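Long-range contacts in beta-galactosidase (Geobacillus stearothermophilus, PDB 4OIF), which probably catalyses the hydrolysis of terminal non-reducing beta-D-galactose residues in beta-D-galactosides, as a zinc-binding member of glycoside hydrolase family 42: residues Leu416-Asn422 with Tyr438-Leu442; Leu471-Tyr477 with Leu497-Ser503; Tyr555-Ile559 with Tyr593-Arg597; Ala563-Gly568 with Pro579-Asn584. One frame throughout, in Å; residues are numbered along the deposited sequence.

All four contacts belong to the trimerisation domain. From the N terminus, contact 1 closes first and joins the starts of helices 419-427 and 438-451. Contact 2 follows in series, pairing strands 470-473 and 496-500, which helix 481-492 connects. Contact 3 then opens at 555-559, and the hairpin of contact 4 is nested within its loop, which closes at 593-597; none of the loops cross. Contacts 1 and 2 touch where Leu-416 N bonds Ile-472 O. Contacts 2 and 3 meet along strands 496-500 and 589-594, and contacts 3 and 4 along 589-594 and 579-586. The same mixed sheet takes in the end of strand 413-416, so that all four contacts reach it.

Contact 1. Residues Leu416-Asn422 with Tyr438-Leu442; sequences LYDWENN and YPQTL
Tyr-438, in the first turn of helix 438-451, reaches across to the residues that lead from a strand into helix 419-427, so the contact joins two helix N-termini in an alpha/beta domain. Its CB points toward 416-422, and CG lies anti to the backbone N (chi1 170°), which carries the ring on between its partners. CD2, on one edge, meets Asn-422 CG at 3.6 Å. Next along that side, CE2 comes to 3.3 Å from CE1 of Tyr-417; these two rings meet rim to rim, with planes only 18° apart. Asn-421 ND2 comes down over CE1 and CZ, 3.0 Å above the ring plane and offset toward the rim, with the amide turned 86° to the ring. An asparagine suits because one short amide offers both a donor, to Met-475 O, and an acceptor, for Leu-478 N. At the tip, Tyr-438 OH accepts from Asp-418 N at 3.1 Å. It also donates to a water that bonds Leu-416 O, so the buried hydroxyl is both donor and acceptor. Asp-418 suits an N-cap: its OD2 takes the N-H of Asn-421, and OD1 forms a salt bridge with Lys-461. Leu-442 CD2 fills in at the edge of the Tyr-417 ring. At the far end of that ring, Asn-422 ND2 donates to Tyr-417 OH at 2.8 Å, the hydroxyl lying in the amide plane.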
loop_
_atom_site.group_PDB
_atom_site.type_symbol
_atom_site.label_atom_id
_atom_site.label_comp_id
_atom_site.label_asym_id
_atom_site.label_seq_id
_atom_site.Cartn_x
_atom_site.Cartn_y
_atom_site.Cartn_z
ATOM N N LEU A 416 24.907 -18.857 15.051
ATOM C CA LEU A 416 24.752 -17.726 15.942
ATOM C C LEU A 416 23.741 -16.724 15.375
ATOM O O LEU A 416 23.858 -16.272 14.237
ATOM C CB LEU A 416 26.111 -17.064 16.190
ATOM C CG LEU A 416 26.183 -15.772 17.005
ATOM C CD1 LEU A 416 25.672 -15.976 18.396
ATOM C CD2 LEU A 416 27.623 -15.255 17.031
ATOM N N TYR A 417 22.735 -16.422 16.187
ATOM C CA TYR A 417 21.704 -15.454 15.873
ATOM C C TYR A 417 21.704 -14.364 16.949
ATOM O O TYR A 417 21.960 -14.648 18.116
ATOM C CB TYR A 417 20.344 -16.137 15.800
ATOM C CG TYR A 417 19.180 -15.185 15.671
ATOM C CD1 TYR A 417 18.920 -14.548 14.466
ATOM C CD2 TYR A 417 18.329 -14.936 16.746
ATOM C CE1 TYR A 417 17.845 -13.687 14.326
ATOM C CE2 TYR A 417 17.253 -14.067 16.620
ATOM C CZ TYR A 417 17.017 -13.445 15.397
ATOM O OH TYR A 417 15.965 -12.570 15.224
ATOM N N ASP A 418 21.427 -13.124 16.557
ATOM C CA ASP A 418 21.393 -12.015 17.508
ATOM C C ASP A 418 20.223 -11.065 17.197
ATOM O O ASP A 418 20.123 -10.515 16.090
ATOM C CB ASP A 418 22.730 -11.270 17.492
ATOM C CG ASP A 418 22.860 -10.269 18.620
ATOM O OD1 ASP A 418 23.150 -10.684 19.754
ATOM O OD2 ASP A 418 22.693 -9.061 18.374
ATOM N N TRP A 419 19.340 -10.901 18.182
ATOM C CA TRP A 419 18.140 -10.065 18.062
ATOM C C TRP A 419 18.493 -8.606 17.825
ATOM O O TRP A 419 17.896 -7.936 16.978
ATOM C CB TRP A 419 17.264 -10.185 19.322
ATOM C CG TRP A 419 16.122 -11.195 19.225
ATOM C CD1 TRP A 419 14.840 -10.945 18.811
ATOM C CD2 TRP A 419 16.161 -12.592 19.573
ATOM N NE1 TRP A 419 14.090 -12.092 18.869
ATOM C CE2 TRP A 419 14.870 -13.117 19.338
ATOM C CE3 TRP A 419 17.159 -13.446 20.067
ATOM C CZ2 TRP A 419 14.552 -14.467 19.566
ATOM C CZ3 TRP A 419 16.841 -14.787 20.299
ATOM C CH2 TRP A 419 15.549 -15.282 20.048
ATOM N N GLU A 420 19.455 -8.105 18.586
ATOM C CA GLU A 420 19.838 -6.716 18.451
ATOM C C GLU A 420 20.448 -6.480 17.065
ATOM O O GLU A 420 20.186 -5.461 16.436
ATOM C CB GLU A 420 20.783 -6.309 19.589
ATOM C CG GLU A 420 20.039 -6.151 20.929
ATOM C CD GLU A 420 20.937 -5.840 22.133
ATOM O OE1 GLU A 420 22.179 -5.950 22.043
ATOM O OE2 GLU A 420 20.379 -5.480 23.187
ATOM N N ASN A 421 21.228 -7.439 16.580
ATOM C CA ASN A 421 21.746 -7.391 15.217
ATOM C C ASN A 421 20.629 -7.347 14.172
ATOM O O ASN A 421 20.699 -6.591 13.207
ATOM C CB ASN A 421 22.662 -8.589 14.954
ATOM C CG ASN A 421 23.227 -8.590 13.549
ATOM O OD1 ASN A 421 23.908 -7.649 13.140
ATOM N ND2 ASN A 421 22.966 -9.659 12.808
ATOM N N ASN A 422 19.603 -8.164 14.367
ATOM C CA ASN A 422 18.431 -8.133 13.508
ATOM C C ASN A 422 17.796 -6.730 13.483
ATOM O O ASN A 422 17.561 -6.151 12.416
ATOM C CB ASN A 422 17.420 -9.185 13.981
ATOM C CG ASN A 422 16.531 -9.695 12.862
ATOM O OD1 ASN A 422 16.374 -9.045 11.833
ATOM N ND2 ASN A 422 15.930 -10.857 13.068
ATOM N N TYR A 438 18.022 -11.366 6.995
ATOM C CA TYR A 438 18.986 -11.929 7.939
ATOM C C TYR A 438 18.584 -13.333 8.448
ATOM O O TYR A 438 19.331 -14.310 8.233
ATOM C CB TYR A 438 19.196 -10.922 9.097
ATOM C CG TYR A 438 19.973 -11.425 10.303
ATOM C CD1 TYR A 438 21.284 -11.876 10.176
ATOM C CD2 TYR A 438 19.405 -11.424 11.569
ATOM C CE1 TYR A 438 21.994 -12.325 11.264
ATOM C CE2 TYR A 438 20.112 -11.870 12.667
ATOM C CZ TYR A 438 21.406 -12.323 12.508
ATOM O OH TYR A 438 22.128 -12.775 13.589
ATOM N N PRO A 439 17.404 -13.457 9.094
ATOM C CA PRO A 439 17.023 -14.784 9.587
ATOM C C PRO A 439 16.917 -15.830 8.473
ATOM O O PRO A 439 17.390 -16.972 8.642
ATOM C CB PRO A 439 15.657 -14.534 10.241
ATOM C CG PRO A 439 15.155 -13.289 9.615
ATOM C CD PRO A 439 16.360 -12.458 9.391
ATOM N N GLN A 440 16.328 -15.437 7.349
ATOM C CA GLN A 440 16.256 -16.302 6.175
ATOM C C GLN A 440 17.640 -16.802 5.757
ATOM O O GLN A 440 17.824 -17.989 5.452
ATOM C CB GLN A 440 15.591 -15.571 5.006
ATOM C CG GLN A 440 14.110 -15.235 5.223
ATOM C CD GLN A 440 13.886 -13.844 5.803
ATOM O OE1 GLN A 440 14.792 -13.235 6.379
ATOM N NE2 GLN A 440 12.673 -13.331 5.642
ATOM N N THR A 441 18.607 -15.889 5.747
ATOM C CA THR A 441 19.987 -16.211 5.393
ATOM C C THR A 441 20.530 -17.283 6.337
ATOM O O THR A 441 21.110 -18.314 5.907
ATOM C CB THR A 441 20.885 -14.941 5.438
ATOM O OG1 THR A 441 20.404 -13.983 4.486
ATOM C CG2 THR A 441 22.334 -15.269 5.115
ATOM N N LEU A 442 20.324 -17.052 7.631
ATOM C CA LEU A 442 20.679 -18.094 8.590
ATOM C C LEU A 442 20.071 -19.449 8.194
ATOM O O LEU A 442 20.781 -20.462 8.162
ATOM C CB LEU A 442 20.244 -17.717 9.988
ATOM C CG LEU A 442 21.302 -16.947 10.757
ATOM C CD1 LEU A 442 21.605 -15.624 10.076
ATOM C CD2 LEU A 442 20.804 -16.732 12.174
HETATM O O HOH W 1 24.448 -13.915 12.846
#

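Contact 2. Residues Leu471-Tyr477 with Leu497-Ser503; sequences LIAPMLY and LVMTYIS
Strands 471-473 and 497-500 run parallel, their axes approaching to 4.8 Å at 13°, as the two strands of a beta-alpha-beta unit whose helix is 481-492. Val-498 gives its N-H to Leu-471 O and its carbonyl to Ala-473 N, the regular parallel ladder. Leu-471 and Leu-497 lie side by side on the face toward helix 481-492, with Leu-471 CG 4.0 Å from Leu-497 CD1. Beta-branched Ile-472 and Val-498, suited to extended strands, fill the other, buried face with apolar groups beside helix 600-613. Ala-473 has only a methyl, so Met-499 can pass over it, CG and CE both 4.1 Å from Ala-473 CB, and a bend at chi3 brings CE within 3.5 Å of Leu-476 CD2. Beyond the strands hydroxyls replace the ladder: Leu-476, centre of an inverse gamma turn, bonds Ser-503 OG weakly through its N-H. The Met-475 sulfur stands obliquely to the Tyr-501 ring in a Met-aromatic contact, while Tyr-501 OH is hydrogen-bonded to Arg-597 NE. Tyr-477 OH goes to Asp-510 and to Lys-371 of a neighbouring subunit. Ser-503 OG donates to Thr-500 O. Thr-500 OG1 accepts from Met-475 N at 2.9 Å and donates to a lone pair of Tyr-501 O.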
loop_
_atom_site.group_PDB
_atom_site.type_symbol
_atom_site.label_atom_id
_atom_site.label_comp_id
_atom_site.label_asym_id
_atom_site.label_seq_id
_atom_site.Cartn_x
_atom_site.Cartn_y
_atom_site.Cartn_z
ATOM N N LEU A 471 31.035 -23.169 14.380
ATOM C CA LEU A 471 30.179 -22.030 14.674
ATOM C C LEU A 471 29.973 -21.183 13.415
ATOM O O LEU A 471 30.927 -20.698 12.802
ATOM C CB LEU A 471 30.768 -21.178 15.798
ATOM C CG LEU A 471 29.941 -19.930 16.129
ATOM C CD1 LEU A 471 28.520 -20.318 16.496
ATOM C CD2 LEU A 471 30.573 -19.129 17.247
ATOM N N ILE A 472 28.711 -21.015 13.045
ATOM C CA ILE A 472 28.321 -20.291 11.849
ATOM C C ILE A 472 27.620 -18.985 12.234
ATOM O O ILE A 472 26.530 -19.000 12.790
ATOM C CB ILE A 472 27.398 -21.172 10.967
ATOM C CG1 ILE A 472 28.153 -22.429 10.524
ATOM C CG2 ILE A 472 26.851 -20.398 9.764
ATOM C CD1 ILE A 472 27.273 -23.494 9.897
ATOM N N ALA A 473 28.257 -17.856 11.948
ATOM C CA ALA A 473 27.711 -16.544 12.303
ATOM C C ALA A 473 27.563 -15.637 11.081
ATOM O O ALA A 473 28.398 -14.769 10.847
ATOM C CB ALA A 473 28.598 -15.875 13.340
ATOM N N PRO A 474 26.498 -15.832 10.297
ATOM C CA PRO A 474 26.328 -15.056 9.063
ATOM C C PRO A 474 25.790 -13.644 9.312
ATOM O O PRO A 474 24.979 -13.449 10.232
ATOM C CB PRO A 474 25.308 -15.879 8.267
ATOM C CG PRO A 474 25.139 -17.159 9.018
ATOM C CD PRO A 474 25.481 -16.879 10.436
ATOM N N MET A 475 26.220 -12.687 8.486
ATOM C CA MET A 475 25.703 -11.315 8.543
ATOM C C MET A 475 25.626 -10.770 9.968
ATOM O O MET A 475 24.586 -10.260 10.392
ATOM C CB MET A 475 24.317 -11.238 7.908
ATOM C CG MET A 475 24.283 -11.708 6.484
ATOM S SD MET A 475 22.637 -11.549 5.772
ATOM C CE MET A 475 22.524 -9.765 5.732
ATOM N N LEU A 476 26.717 -10.919 10.713
ATOM C CA LEU A 476 26.769 -10.421 12.077
ATOM C C LEU A 476 27.167 -8.957 12.034
ATOM O O LEU A 476 28.205 -8.572 12.576
ATOM C CB LEU A 476 27.748 -11.232 12.919
ATOM C CG LEU A 476 27.615 -11.003 14.429
ATOM C CD1 LEU A 476 26.228 -11.388 14.914
ATOM C CD2 LEU A 476 28.687 -11.774 15.175
ATOM N N TYR A 477 26.328 -8.169 11.361
ATOM C CA TYR A 477 26.539 -6.747 11.101
ATOM C C TYR A 477 26.894 -5.981 12.367
ATOM O O TYR A 477 27.889 -5.273 12.410
ATOM C CB TYR A 477 25.280 -6.190 10.434
ATOM C CG TYR A 477 25.035 -4.699 10.511
ATOM C CD1 TYR A 477 25.576 -3.833 9.566
ATOM C CD2 TYR A 477 24.198 -4.162 11.489
ATOM C CE1 TYR A 477 25.329 -2.466 9.616
ATOM C CE2 TYR A 477 23.940 -2.800 11.544
ATOM C CZ TYR A 477 24.511 -1.958 10.604
ATOM O OH TYR A 477 24.275 -0.601 10.660
ATOM N N LEU A 497 35.153 -21.365 12.648
ATOM C CA LEU A 497 34.184 -20.287 12.569
ATOM C C LEU A 497 33.946 -19.896 11.129
ATOM O O LEU A 497 34.896 -19.778 10.373
ATOM C CB LEU A 497 34.682 -19.085 13.361
ATOM C CG LEU A 497 33.895 -17.782 13.261
ATOM C CD1 LEU A 497 32.477 -17.914 13.824
ATOM C CD2 LEU A 497 34.641 -16.694 13.972
ATOM N N VAL A 498 32.683 -19.705 10.755
ATOM C CA VAL A 498 32.318 -19.241 9.413
ATOM C C VAL A 498 31.527 -17.936 9.485
ATOM O O VAL A 498 30.490 -17.863 10.141
ATOM C CB VAL A 498 31.475 -20.284 8.643
ATOM C CG1 VAL A 498 31.027 -19.725 7.302
ATOM C CG2 VAL A 498 32.262 -21.568 8.428
ATOM N N MET A 499 32.027 -16.900 8.821
ATOM C CA MET A 499 31.287 -15.651 8.720
ATOM C C MET A 499 31.117 -15.257 7.268
ATOM O O MET A 499 31.680 -15.887 6.363
ATOM C CB MET A 499 31.974 -14.527 9.499
ATOM C CG MET A 499 31.763 -14.632 10.993
ATOM S SD MET A 499 32.511 -13.277 11.902
ATOM C CE MET A 499 31.152 -12.700 12.884
ATOM N N THR A 500 30.317 -14.224 7.043
ATOM C CA THR A 500 29.935 -13.860 5.688
ATOM C C THR A 500 29.954 -12.375 5.491
ATOM O O THR A 500 30.244 -11.606 6.406
ATOM C CB THR A 500 28.507 -14.327 5.323
ATOM O OG1 THR A 500 27.548 -13.501 6.004
ATOM C CG2 THR A 500 28.279 -15.810 5.669
ATOM N N TYR A 501 29.592 -11.993 4.276
ATOM C CA TYR A 501 29.285 -10.620 3.941
ATOM C C TYR A 501 28.445 -9.932 5.017
ATOM O O TYR A 501 27.633 -10.575 5.693
ATOM C CB TYR A 501 28.550 -10.584 2.611
ATOM C CG TYR A 501 27.340 -11.479 2.571
ATOM C CD1 TYR A 501 27.455 -12.822 2.222
ATOM C CD2 TYR A 501 26.069 -10.981 2.873
ATOM C CE1 TYR A 501 26.333 -13.655 2.182
ATOM C CE2 TYR A 501 24.943 -11.802 2.830
ATOM C CZ TYR A 501 25.079 -13.143 2.487
ATOM O OH TYR A 501 23.970 -13.969 2.440
ATOM N N ILE A 502 28.658 -8.625 5.156
ATOM C CA ILE A 502 27.927 -7.767 6.083
ATOM C C ILE A 502 27.965 -8.299 7.509
ATOM O O ILE A 502 26.946 -8.402 8.190
ATOM C CB ILE A 502 26.470 -7.565 5.609
ATOM C CG1 ILE A 502 26.470 -7.265 4.108
ATOM C CG2 ILE A 502 25.837 -6.395 6.316
ATOM C CD1 ILE A 502 25.134 -6.935 3.548
ATOM N N SER A 503 29.172 -8.616 7.956
ATOM C CA SER A 503 29.400 -9.058 9.324
ATOM C C SER A 503 30.418 -8.146 9.958
ATOM O O SER A 503 31.377 -7.817 9.333
ATOM C CB SER A 503 29.906 -10.493 9.352
ATOM O OG SER A 503 29.026 -11.366 8.662
#

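Contact 3. Residues Tyr555-Ile559 with Tyr593-Arg597; sequences YATVI and YIGGR
Thr-557 OG1 with Gly-595 O, and Tyr-555 O with Arg-597 N, are the two hydrogen bonds that join strand 555-561 to the loop after strand 589-594. Arg-597 N donates to Tyr-555 O at 3.2 Å. Thr-557 OG1 donates to Gly-595 O at 2.7 Å, directed at a lone pair of the carbonyl oxygen; with chi1 at -49° the hydroxyl stands beside its own backbone N, while CG2 is the branch anti to that N and faces Tyr-593. A threonine suits the spot because one branch is polar and the other apolar.

The second kind of interaction pairs a ring with a guanidinium. Tyr-555 and Arg-597 run alongside each other, pointing the same way, but their flat groups stand nearly perpendicular, 84° apart. The ring offers its edge, and CD2 lies 3.9 Å above the centre of the guanidinium face, which leaves the N-H groups in the guanidinium plane for other partners: NH1 for Asp-554 and Thr-435 O, NH2 for Lys-436 O.

In the apolar pair, Ile-559 CD1 reaches the edge of the Tyr-593 ring, 3.8 Å from CD1. Separately, the Thr-557 methyl CG2 touches the hydroxyl end of that ring. Gly-595 has no side chain, so Ile-559 CD1 comes within 4.2 Å of its CA.

The segments run nearly antiparallel, 154° apart end to end, yet a single backbone bond joins them. The small sheet of 555-561 and 527-534 thus docks on the end of strand 589-594 in the large mixed sheet. Helix 600-613 packs on Ile-594, while Met-527 of the small sheet touches both Ile-559 and Tyr-593.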
loop_
_atom_site.group_PDB
_atom_site.type_symbol
_atom_site.label_atom_id
_atom_site.label_comp_id
_atom_site.label_asym_id
_atom_site.label_seq_id
_atom_site.Cartn_x
_atom_site.Cartn_y
_atom_site.Cartn_z
ATOM N N TYR A 555 24.332 -9.698 -2.839
ATOM C CA TYR A 555 25.510 -9.095 -2.213
ATOM C C TYR A 555 26.823 -9.750 -2.611
ATOM O O TYR A 555 26.929 -10.974 -2.699
ATOM C CB TYR A 555 25.381 -9.130 -0.691
ATOM C CG TYR A 555 24.190 -8.363 -0.183
ATOM C CD1 TYR A 555 24.224 -6.977 -0.104
ATOM C CD2 TYR A 555 23.034 -9.016 0.214
ATOM C CE1 TYR A 555 23.144 -6.257 0.348
ATOM C CE2 TYR A 555 21.942 -8.301 0.672
ATOM C CZ TYR A 555 22.006 -6.918 0.733
ATOM O OH TYR A 555 20.936 -6.189 1.181
ATOM N N ALA A 556 27.824 -8.909 -2.840
ATOM C CA ALA A 556 29.184 -9.368 -3.015
ATOM C C ALA A 556 30.071 -8.569 -2.091
ATOM O O ALA A 556 29.733 -7.454 -1.703
ATOM C CB ALA A 556 29.629 -9.221 -4.455
ATOM N N THR A 557 31.207 -9.138 -1.720
ATOM C CA THR A 557 32.154 -8.390 -0.912
ATOM C C THR A 557 33.528 -8.353 -1.563
ATOM O O THR A 557 34.102 -9.396 -1.861
ATOM C CB THR A 557 32.286 -8.986 0.506
ATOM O OG1 THR A 557 30.980 -9.197 1.072
ATOM C CG2 THR A 557 33.081 -8.044 1.395
ATOM N N VAL A 558 34.064 -7.158 -1.787
ATOM C CA VAL A 558 35.438 -7.063 -2.267
ATOM C C VAL A 558 36.361 -7.349 -1.080
ATOM O O VAL A 558 36.166 -6.812 0.009
ATOM C CB VAL A 558 35.749 -5.682 -2.892
ATOM C CG1 VAL A 558 37.208 -5.610 -3.330
ATOM C CG2 VAL A 558 34.842 -5.415 -4.094
ATOM N N ILE A 559 37.357 -8.204 -1.284
ATOM C CA ILE A 559 38.185 -8.695 -0.182
ATOM C C ILE A 559 39.693 -8.465 -0.356
ATOM O O ILE A 559 40.267 -8.729 -1.412
ATOM C CB ILE A 559 37.943 -10.200 0.021
ATOM C CG1 ILE A 559 36.540 -10.431 0.589
ATOM C CG2 ILE A 559 39.012 -10.817 0.915
ATOM C CD1 ILE A 559 36.030 -11.845 0.357
ATOM N N TYR A 593 35.582 -17.152 5.481
ATOM C CA TYR A 593 34.752 -16.017 5.111
ATOM C C TYR A 593 34.104 -16.271 3.764
ATOM O O TYR A 593 34.792 -16.587 2.786
ATOM C CB TYR A 593 35.583 -14.734 5.071
ATOM C CG TYR A 593 34.770 -13.463 4.944
ATOM C CD1 TYR A 593 34.575 -12.858 3.702
ATOM C CD2 TYR A 593 34.211 -12.850 6.071
ATOM C CE1 TYR A 593 33.837 -11.674 3.583
ATOM C CE2 TYR A 593 33.462 -11.669 5.962
ATOM C CZ TYR A 593 33.282 -11.087 4.717
ATOM O OH TYR A 593 32.551 -9.923 4.598
ATOM N N ILE A 594 32.781 -16.142 3.715
ATOM C CA ILE A 594 32.057 -16.289 2.459
ATOM C C ILE A 594 31.589 -14.924 1.970
ATOM O O ILE A 594 30.690 -14.325 2.568
ATOM C CB ILE A 594 30.843 -17.222 2.598
ATOM C CG1 ILE A 594 31.286 -18.636 2.991
ATOM C CG2 ILE A 594 30.092 -17.248 1.295
ATOM C CD1 ILE A 594 30.183 -19.510 3.522
ATOM N N GLY A 595 32.191 -14.429 0.888
ATOM C CA GLY A 595 32.013 -13.035 0.495
ATOM C C GLY A 595 30.716 -12.658 -0.209
ATOM O O GLY A 595 30.326 -11.486 -0.232
ATOM N N GLY A 596 30.051 -13.641 -0.801
ATOM C CA GLY A 596 28.867 -13.357 -1.580
ATOM C C GLY A 596 27.732 -14.264 -1.184
ATOM O O GLY A 596 27.941 -15.268 -0.510
ATOM N N ARG A 597 26.523 -13.907 -1.594
ATOM C CA ARG A 597 25.363 -14.727 -1.286
ATOM C C ARG A 597 25.138 -15.701 -2.446
ATOM O O ARG A 597 24.796 -15.310 -3.570
ATOM C CB ARG A 597 24.135 -13.860 -1.023
ATOM C CG ARG A 597 22.865 -14.656 -0.814
ATOM C CD ARG A 597 21.703 -13.748 -0.502
ATOM N NE ARG A 597 21.773 -13.193 0.851
ATOM C CZ ARG A 597 20.957 -12.245 1.302
ATOM N NH1 ARG A 597 20.021 -11.737 0.502
ATOM N NH2 ARG A 597 21.083 -11.801 2.544
#

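Contact 4. Residues Ala563-Gly568 with Pro579-Asn584; sequences AATVEG and PAVTSN
Gly-568 and Val-581 mark the tight end of a beta hairpin, where strands 565-570 and 579-586 run antiparallel and slip by one residue through a classic beta bulge. Both Glu-567 and Gly-568 direct their N-H groups to Val-581 O, so a single carbonyl serves two donors. A second bulge mirrors it: Gly-568 O accepts from Ala-580 N at 2.7 Å and Val-581 N at 3.0 Å, both arriving from the same face of its carbonyl plane. A glycine fits at 568 because a side chain there would point to the same face of the sheet as Val-581 and press on its CB. Val-581 is buried in turn beneath Phe-602 and Phe-606 of helix 600-613.

The solvent side is looser. Ala-563, Thr-565 and Val-566 are exposed, although Thr-565 still exchanges both of its backbone bonds with Ser-583, its hydrogen-bonded partner in the antiparallel ladder. Val-566 reaches obliquely over to Pro-579, CG2 to CG at 3.8 Å, an apolar touch that Ile-561 extends. At the open end of the hairpin the methyl of Ala-564 rests 3.9 Å from Asn-584 CB, small enough for the chains to stay close, while Asn-584 ND2 turns to Met-524 O.

Between the two regions, Glu-567 bends at chi2 (-77°) and reaches across to buried Ser-583 on the partner strand. OE1 forms a salt bridge with Arg-546, which leaves OE2 for the serine. Ser-583 OG donates to Glu-567 OE2 at 2.6 Å, meeting its anti lone pair, the one turned away from OE1.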
loop_
_atom_site.group_PDB
_atom_site.type_symbol
_atom_site.label_atom_id
_atom_site.label_comp_id
_atom_site.label_asym_id
_atom_site.label_seq_id
_atom_site.Cartn_x
_atom_site.Cartn_y
_atom_site.Cartn_z
ATOM N N ALA A 563 46.903 -13.389 5.405
ATOM C CA ALA A 563 47.400 -14.750 5.577
ATOM C C ALA A 563 46.493 -15.818 4.944
ATOM O O ALA A 563 46.913 -16.960 4.733
ATOM C CB ALA A 563 47.586 -15.043 7.052
ATOM N N ALA A 564 45.258 -15.443 4.627
ATOM C CA ALA A 564 44.238 -16.419 4.249
ATOM C C ALA A 564 44.479 -17.067 2.889
ATOM O O ALA A 564 45.135 -16.513 2.020
ATOM C CB ALA A 564 42.863 -15.771 4.269
ATOM N N THR A 565 43.923 -18.256 2.725
ATOM C CA THR A 565 43.976 -18.982 1.469
ATOM C C THR A 565 42.737 -18.626 0.657
ATOM O O THR A 565 41.624 -18.598 1.195
ATOM C CB THR A 565 44.039 -20.512 1.714
ATOM O OG1 THR A 565 45.192 -20.816 2.501
ATOM C CG2 THR A 565 44.099 -21.280 0.426
ATOM N N VAL A 566 42.918 -18.334 -0.623
ATOM C CA VAL A 566 41.782 -18.046 -1.479
ATOM C C VAL A 566 41.142 -19.338 -1.948
ATOM O O VAL A 566 41.775 -20.118 -2.645
ATOM C CB VAL A 566 42.182 -17.219 -2.689
ATOM C CG1 VAL A 566 40.975 -16.997 -3.587
ATOM C CG2 VAL A 566 42.785 -15.893 -2.234
ATOM N N GLU A 567 39.892 -19.564 -1.552
ATOM C CA GLU A 567 39.187 -20.796 -1.885
ATOM C C GLU A 567 38.268 -20.628 -3.074
ATOM O O GLU A 567 38.011 -21.571 -3.812
ATOM C CB GLU A 567 38.381 -21.279 -0.688
ATOM C CG GLU A 567 39.194 -21.410 0.570
ATOM C CD GLU A 567 40.046 -22.655 0.570
ATOM O OE1 GLU A 567 40.072 -23.364 -0.456
ATOM O OE2 GLU A 567 40.689 -22.933 1.599
ATOM N N GLY A 568 37.760 -19.421 -3.260
ATOM C CA GLY A 568 36.888 -19.174 -4.391
ATOM C C GLY A 568 37.012 -17.743 -4.832
ATOM O O GLY A 568 37.345 -16.875 -4.012
ATOM N N PRO A 579 39.192 -12.564 -4.735
ATOM C CA PRO A 579 38.673 -13.570 -3.799
ATOM C C PRO A 579 37.238 -13.350 -3.322
ATOM O O PRO A 579 36.864 -12.245 -2.926
ATOM C CB PRO A 579 39.622 -13.456 -2.598
ATOM C CG PRO A 579 40.810 -12.767 -3.105
ATOM C CD PRO A 579 40.337 -11.843 -4.163
ATOM N N ALA A 580 36.459 -14.426 -3.322
ATOM C CA ALA A 580 35.110 -14.424 -2.774
ATOM C C ALA A 580 35.008 -15.341 -1.539
ATOM O O ALA A 580 34.264 -15.050 -0.599
ATOM C CB ALA A 580 34.124 -14.852 -3.830
ATOM N N VAL A 581 35.743 -16.450 -1.539
ATOM C CA VAL A 581 35.694 -17.357 -0.394
ATOM C C VAL A 581 37.085 -17.648 0.131
ATOM O O VAL A 581 37.975 -18.016 -0.640
ATOM C CB VAL A 581 35.018 -18.687 -0.741
ATOM C CG1 VAL A 581 35.052 -19.623 0.461
ATOM C CG2 VAL A 581 33.595 -18.450 -1.171
ATOM N N THR A 582 37.270 -17.475 1.441
ATOM C CA THR A 582 38.593 -17.616 2.053
ATOM C C THR A 582 38.587 -18.522 3.287
ATOM O O THR A 582 37.565 -18.676 3.957
ATOM C CB THR A 582 39.181 -16.246 2.476
ATOM O OG1 THR A 582 38.450 -15.727 3.593
ATOM C CG2 THR A 582 39.118 -15.258 1.344
ATOM N N SER A 583 39.743 -19.117 3.574
ATOM C CA SER A 583 39.945 -19.911 4.786
ATOM C C SER A 583 41.253 -19.513 5.438
ATOM O O SER A 583 42.194 -19.110 4.762
ATOM C CB SER A 583 39.962 -21.415 4.484
ATOM O OG SER A 583 41.162 -21.781 3.829
ATOM N N ASN A 584 41.324 -19.653 6.750
ATOM C CA ASN A 584 42.515 -19.232 7.450
ATOM C C ASN A 584 42.717 -19.943 8.784
ATOM O O ASN A 584 41.836 -19.949 9.640
ATOM C CB ASN A 584 42.457 -17.728 7.660
ATOM C CG ASN A 584 43.746 -17.174 8.167
ATOM O OD1 ASN A 584 44.766 -17.244 7.485
ATOM N ND2 ASN A 584 43.713 -16.593 9.356
#